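Hypothetical protein Atu2144 (Agrobacterium tumefaciens, PDB 2ODF) is of unknown function but belongs to the N-formylglutamate amidohydrolase family, so it probably hydrolyses an amide bond in a small N-acylated substrate. Local coordinates at residues G170-N175 against M223-N228; V27-E32 against V149-H154. One frame throughout, in Å; residues are numbered along the deposited sequence.

Contact 1: residues G170-N175 against M223-N228; sequences GILHDN and MIEIRN
An antiparallel strand pair within the mixed central sheet joins Gly170, Ile171 and Leu172 to Glu225, Ile224 and Met223. The short strand axes approach to 4.9 Å at 159°. Four backbone hydrogen bonds fix the register. Gly170 N reaches Glu225 O at 2.9 Å, and Glu225 N returns to Gly170 O in a nearly straight bond (178° at the hydrogen). The Leu172-Met223 pair closes the second ring, with Leu172 N 2.8 Å from Met223 O and Met223 N bonding back to Leu172 O. Between them Ile171 and Ile224 form the non-hydrogen-bonded pair, where Ile224 CA lies 3.6 Å from Gly170 O in a CA-H...O contact.

On the face carrying Leu172, Met223 and Glu225, Leu172 CD2 lies 3.6 Å from Met223 CE. Met223 sends CG anti to its backbone N (chi1 168°) and stays extended beyond it, which carries SD and CE past the leucine methyl. Leu172 CD2 also touches Glu225 CG, at 3.9 Å, so the leucine meets the aliphatic base of the glutamate, whose bent chain leads the carboxylate away. With no side chain at Gly170, Leu172 CD1 can lean over that position. On the other face, Ile171 packs on helix 178-186 and Ile224 on Leu244 of helix 234-256. This antiparallel step beside parallel strands 27-31, 149-156 and 220-227 belongs to a three-layer alpha/beta architecture, consistent with the family's zinc exopeptidase clan.

Contact 2: residues V27-E32 against V149-H154; sequences VLLVCE and VVVTIH
Val27 CG1 and Val151 CG2 meet at 3.7 Å on one face of two parallel neighbouring strands, the tightest apolar side-chain contact between them. Along the same face Leu29 lies beside Val151, pointing the same way; its CD2 is 4.0 Å from Val151 CG1 and also touches Ile153 CG1. Leu69 of helix 62-73 packs on Leu29 and Ile153. Four backbone hydrogen bonds link the strands: Leu28 N to Val149 O at 2.8 Å, Val151 N to Leu28 O, Val30 N to Val151 O and Ile153 N to Val30 O. This staggered pattern, in which Leu28 and Val30 each use both N and O, is that of a parallel pair; strands 77-80 and 220-227 flank it, placing it inside the alpha/beta sheet. Helix 116-143 packs on Leu28 and Val30 across the other face, where the nearest apolar approach is Val30 CB to Thr152 CG2, 4.1 Å.

At the C-terminal end the ladder stops at Ile153 and side-chain contact takes over, still buried and not open to solvent. Glu32 bends at chi2 (96°) to bring its carboxylate beside the His154 ring, OE2 at the ring edge, the two planes 73° apart. Glu32 OE2 is hydrogen-bonded to Thr209 OG1, while His33 stacks edge-to-face with His154.

Overall arrangement
Contacts 1 and 2 are both buried and belong to one sheet, in which strands 220-227 and 149-156 are neighbours; their centres lie about 11 Å apart. The join is direct: Ile224 N is 2.9 Å from Thr152 O and Ile224 O is 2.8 Å from His154 N, both probable hydrogen bonds. Contact 2, its centre about 7 Å from that of the chain, is a parallel pair burying 525 Å², whereas antiparallel contact 1, its centre about 9 Å from that of the chain, buries 299 Å². Branched aliphatic side chains dominate contact 2 until its polar Glu32-His154 end; both have four backbone bonds, but contact 1 adds fewer side-chain contacts, and its 173-175 end runs into a loop.

Contact 1: residues G170-N175 against M223-N228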
loop_
_atom_site.group_PDB
_atom_site.type_symbol
_atom_site.label_atom_id
_atom_site.label_comp_id
_atom_site.label_asym_id
_atom_site.label_seq_id
_atom_site.Cartn_x
_atom_site.Cartn_y
_atom_site.Cartn_z
ATOM N N GLY A 170 -1.690 -18.857 -23.039
ATOM C CA GLY A 170 -2.893 -18.104 -22.753
ATOM C C GLY A 170 -2.753 -16.634 -23.118
ATOM O O GLY A 170 -1.718 -16.004 -22.838
ATOM N N ILE A 171 -3.795 -16.109 -23.755
ATOM C CA ILE A 171 -3.905 -14.706 -24.135
ATOM C C ILE A 171 -4.957 -14.118 -23.176
ATOM O O ILE A 171 -6.159 -14.334 -23.320
ATOM C CB ILE A 171 -4.298 -14.524 -25.635
ATOM C CG1 ILE A 171 -3.289 -15.230 -26.543
ATOM C CG2 ILE A 171 -4.465 -13.011 -25.988
ATOM C CD1 ILE A 171 -1.858 -14.666 -26.487
ATOM N N LEU A 172 -4.486 -13.389 -22.178
ATOM C CA LEU A 172 -5.357 -12.912 -21.104
ATOM C C LEU A 172 -5.676 -11.426 -21.253
ATOM O O LEU A 172 -4.852 -10.622 -21.715
ATOM C CB LEU A 172 -4.734 -13.199 -19.747
ATOM C CG LEU A 172 -4.964 -14.606 -19.187
ATOM C CD1 LEU A 172 -4.492 -15.682 -20.140
ATOM C CD2 LEU A 172 -4.245 -14.716 -17.881
ATOM N N HIS A 173 -6.887 -11.055 -20.870
ATOM C CA HIS A 173 -7.303 -9.671 -20.992
ATOM C C HIS A 173 -8.438 -9.410 -20.034
ATOM O O HIS A 173 -9.072 -10.342 -19.562
ATOM C CB HIS A 173 -7.708 -9.362 -22.434
ATOM C CG HIS A 173 -8.907 -10.125 -22.899
ATOM N ND1 HIS A 173 -10.195 -9.697 -22.659
ATOM C CD2 HIS A 173 -9.015 -11.282 -23.594
ATOM C CE1 HIS A 173 -11.048 -10.566 -23.170
ATOM N NE2 HIS A 173 -10.356 -11.532 -23.755
ATOM N N ASP A 174 -8.656 -8.131 -19.738
ATOM C CA ASP A 174 -9.765 -7.666 -18.915
ATOM C C ASP A 174 -10.811 -7.029 -19.858
ATOM O O ASP A 174 -11.059 -7.551 -20.965
ATOM C CB ASP A 174 -9.218 -6.708 -17.842
ATOM C CG ASP A 174 -10.172 -6.555 -16.648
ATOM O OD1 ASP A 174 -11.183 -5.822 -16.765
ATOM O OD2 ASP A 174 -9.912 -7.187 -15.606
ATOM N N ASN A 175 -11.385 -5.893 -19.477
ATOM C CA ASN A 175 -12.500 -5.301 -20.231
ATOM C C ASN A 175 -12.117 -4.680 -21.577
ATOM O O ASN A 175 -12.994 -4.202 -22.326
ATOM C CB ASN A 175 -13.305 -4.318 -19.344
ATOM C CG ASN A 175 -12.528 -3.035 -18.933
ATOM O OD1 ASN A 175 -11.618 -2.547 -19.645
ATOM N ND2 ASN A 175 -12.934 -2.454 -17.783
ATOM N N MET A 223 -2.008 -9.832 -21.313
ATOM C CA MET A 223 -1.226 -10.621 -20.387
ATOM C C MET A 223 -0.998 -11.953 -21.062
ATOM O O MET A 223 -1.934 -12.571 -21.541
ATOM C CB MET A 223 -2.023 -10.756 -19.085
ATOM C CG MET A 223 -1.536 -11.763 -18.057
ATOM S SD MET A 223 -2.425 -11.693 -16.463
ATOM C CE MET A 223 -1.734 -13.132 -15.789
ATOM N N ILE A 224 0.265 -12.355 -21.141
ATOM C CA ILE A 224 0.661 -13.562 -21.818
ATOM C C ILE A 224 1.092 -14.610 -20.777
ATOM O O ILE A 224 1.982 -14.369 -19.966
ATOM C CB ILE A 224 1.842 -13.294 -22.840
ATOM C CG1 ILE A 224 1.406 -12.339 -23.927
ATOM C CG2 ILE A 224 2.300 -14.574 -23.497
ATOM C CD1 ILE A 224 2.501 -11.845 -24.742
ATOM N N GLU A 225 0.459 -15.767 -20.847
ATOM C CA GLU A 225 0.775 -16.925 -20.031
ATOM C C GLU A 225 1.434 -17.993 -20.916
ATOM O O GLU A 225 0.906 -18.327 -21.971
ATOM C CB GLU A 225 -0.519 -17.489 -19.454
ATOM C CG GLU A 225 -1.005 -16.803 -18.216
ATOM C CD GLU A 225 -0.285 -17.212 -16.974
ATOM O OE1 GLU A 225 0.824 -17.758 -17.040
ATOM O OE2 GLU A 225 -0.827 -16.945 -15.896
ATOM N N ILE A 226 2.571 -18.519 -20.473
ATOM C CA ILE A 226 3.307 -19.558 -21.181
ATOM C C ILE A 226 3.463 -20.755 -20.264
ATOM O O ILE A 226 3.972 -20.623 -19.144
ATOM C CB ILE A 226 4.687 -19.046 -21.567
ATOM C CG1 ILE A 226 4.584 -17.724 -22.330
ATOM C CG2 ILE A 226 5.478 -20.101 -22.354
ATOM C CD1 ILE A 226 5.883 -16.961 -22.328
ATOM N N ARG A 227 3.074 -21.947 -20.712
ATOM C CA ARG A 227 3.245 -23.131 -19.872
ATOM C C ARG A 227 4.746 -23.365 -19.646
ATOM O O ARG A 227 5.532 -23.357 -20.599
ATOM C CB ARG A 227 2.542 -24.343 -20.486
ATOM C CG ARG A 227 2.194 -25.426 -19.484
ATOM C CD ARG A 227 1.526 -26.615 -20.164
ATOM N NE ARG A 227 2.454 -27.270 -21.095
ATOM C CZ ARG A 227 2.107 -27.988 -22.167
ATOM N NH1 ARG A 227 0.843 -28.184 -22.492
ATOM N NH2 ARG A 227 3.060 -28.512 -22.920
ATOM N N ASN A 228 5.168 -23.562 -18.390
ATOM C CA ASN A 228 6.587 -23.309 -18.082
ATOM C C ASN A 228 7.555 -24.344 -18.664
ATOM O O ASN A 228 8.715 -24.040 -18.861
ATOM C CB ASN A 228 6.854 -23.017 -16.582
ATOM C CG ASN A 228 6.738 -24.230 -15.695
ATOM O OD1 ASN A 228 7.167 -25.322 -16.074
ATOM N ND2 ASN A 228 6.184 -24.041 -14.458
#

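Contact 2: residues V27-E32 against V149-H154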
loop_
_atom_site.group_PDB
_atom_site.type_symbol
_atom_site.label_atom_id
_atom_site.label_comp_id
_atom_site.label_asym_id
_atom_site.label_seq_id
_atom_site.Cartn_x
_atom_site.Cartn_y
_atom_site.Cartn_z
ATOM N N VAL A 27 6.053 -1.144 -27.070
ATOM C CA VAL A 27 5.693 -2.146 -26.068
ATOM C C VAL A 27 6.419 -1.894 -24.715
ATOM O O VAL A 27 7.613 -1.591 -24.679
ATOM C CB VAL A 27 5.950 -3.573 -26.595
ATOM C CG1 VAL A 27 5.831 -4.590 -25.517
ATOM C CG2 VAL A 27 4.964 -3.902 -27.733
ATOM N N LEU A 28 5.660 -1.949 -23.622
ATOM C CA LEU A 28 6.210 -1.875 -22.258
ATOM C C LEU A 28 5.968 -3.226 -21.610
ATOM O O LEU A 28 4.807 -3.625 -21.367
ATOM C CB LEU A 28 5.529 -0.768 -21.453
ATOM C CG LEU A 28 6.012 -0.533 -20.000
ATOM C CD1 LEU A 28 7.522 -0.270 -19.881
ATOM C CD2 LEU A 28 5.187 0.591 -19.291
ATOM N N LEU A 29 7.058 -3.958 -21.406
ATOM C CA LEU A 29 7.011 -5.291 -20.861
ATOM C C LEU A 29 7.070 -5.213 -19.340
ATOM O O LEU A 29 7.864 -4.431 -18.783
ATOM C CB LEU A 29 8.166 -6.135 -21.385
ATOM C CG LEU A 29 8.154 -6.461 -22.890
ATOM C CD1 LEU A 29 9.572 -6.806 -23.453
ATOM C CD2 LEU A 29 7.119 -7.556 -23.196
ATOM N N VAL A 30 6.220 -6.017 -18.694
ATOM C CA VAL A 30 6.083 -6.071 -17.225
ATOM C C VAL A 30 6.114 -7.534 -16.758
ATOM O O VAL A 30 5.388 -8.382 -17.287
ATOM C CB VAL A 30 4.776 -5.376 -16.747
ATOM C CG1 VAL A 30 4.641 -5.446 -15.201
ATOM C CG2 VAL A 30 4.718 -3.909 -17.319
ATOM N N CYS A 31 6.948 -7.824 -15.772
ATOM C CA CYS A 31 7.097 -9.182 -15.256
ATOM C C CYS A 31 7.098 -9.175 -13.729
ATOM O O CYS A 31 8.140 -9.004 -13.093
ATOM C CB CYS A 31 8.387 -9.816 -15.809
ATOM S SG CYS A 31 8.453 -11.563 -15.524
ATOM N N GLU A 32 5.904 -9.342 -13.152
ATOM C CA GLU A 32 5.715 -9.314 -11.701
ATOM C C GLU A 32 6.326 -10.545 -10.989
ATOM O O GLU A 32 6.809 -10.440 -9.858
ATOM C CB GLU A 32 4.233 -9.219 -11.356
ATOM C CG GLU A 32 3.462 -8.105 -12.023
ATOM C CD GLU A 32 2.759 -8.576 -13.256
ATOM O OE1 GLU A 32 3.424 -9.219 -14.092
ATOM O OE2 GLU A 32 1.554 -8.307 -13.399
ATOM N N VAL A 149 1.940 0.137 -25.160
ATOM C CA VAL A 149 1.226 -1.127 -25.247
ATOM C C VAL A 149 1.725 -1.940 -24.042
ATOM O O VAL A 149 2.918 -2.273 -23.938
ATOM C CB VAL A 149 1.498 -1.905 -26.567
ATOM C CG1 VAL A 149 0.777 -3.275 -26.565
ATOM C CG2 VAL A 149 1.114 -1.084 -27.847
ATOM N N VAL A 150 0.819 -2.220 -23.112
ATOM C CA VAL A 150 1.216 -2.838 -21.837
ATOM C C VAL A 150 1.145 -4.331 -21.987
ATOM O O VAL A 150 0.080 -4.884 -22.205
ATOM C CB VAL A 150 0.327 -2.347 -20.664
ATOM C CG1 VAL A 150 0.741 -3.022 -19.301
ATOM C CG2 VAL A 150 0.399 -0.823 -20.578
ATOM N N VAL A 151 2.281 -4.999 -21.827
ATOM C CA VAL A 151 2.330 -6.435 -22.057
ATOM C C VAL A 151 2.957 -7.063 -20.838
ATOM O O VAL A 151 4.114 -6.787 -20.545
ATOM C CB VAL A 151 3.176 -6.793 -23.304
ATOM C CG1 VAL A 151 3.245 -8.335 -23.464
ATOM C CG2 VAL A 151 2.615 -6.104 -24.572
ATOM N N THR A 152 2.200 -7.884 -20.119
ATOM C CA THR A 152 2.755 -8.629 -18.986
ATOM C C THR A 152 3.081 -10.084 -19.376
ATOM O O THR A 152 2.398 -10.713 -20.203
ATOM C CB THR A 152 1.841 -8.578 -17.749
ATOM O OG1 THR A 152 0.765 -9.497 -17.890
ATOM C CG2 THR A 152 1.229 -7.188 -17.550
ATOM N N ILE A 153 4.152 -10.597 -18.778
ATOM C CA ILE A 153 4.684 -11.920 -19.126
ATOM C C ILE A 153 4.703 -12.824 -17.908
ATOM O O ILE A 153 5.342 -12.510 -16.888
ATOM C CB ILE A 153 6.146 -11.824 -19.679
ATOM C CG1 ILE A 153 6.251 -10.842 -20.856
ATOM C CG2 ILE A 153 6.694 -13.193 -20.016
ATOM C CD1 ILE A 153 5.435 -11.198 -22.096
ATOM N N HIS A 154 4.030 -13.963 -18.036
ATOM C CA HIS A 154 3.851 -14.924 -16.961
ATOM C C HIS A 154 4.115 -16.348 -17.483
ATOM O O HIS A 154 4.007 -16.612 -18.699
ATOM C CB HIS A 154 2.416 -14.894 -16.432
ATOM C CG HIS A 154 2.096 -13.699 -15.586
ATOM N ND1 HIS A 154 2.004 -12.422 -16.099
ATOM C CD2 HIS A 154 1.855 -13.592 -14.257
ATOM C CE1 HIS A 154 1.694 -11.585 -15.120
ATOM N NE2 HIS A 154 1.615 -12.269 -13.993
#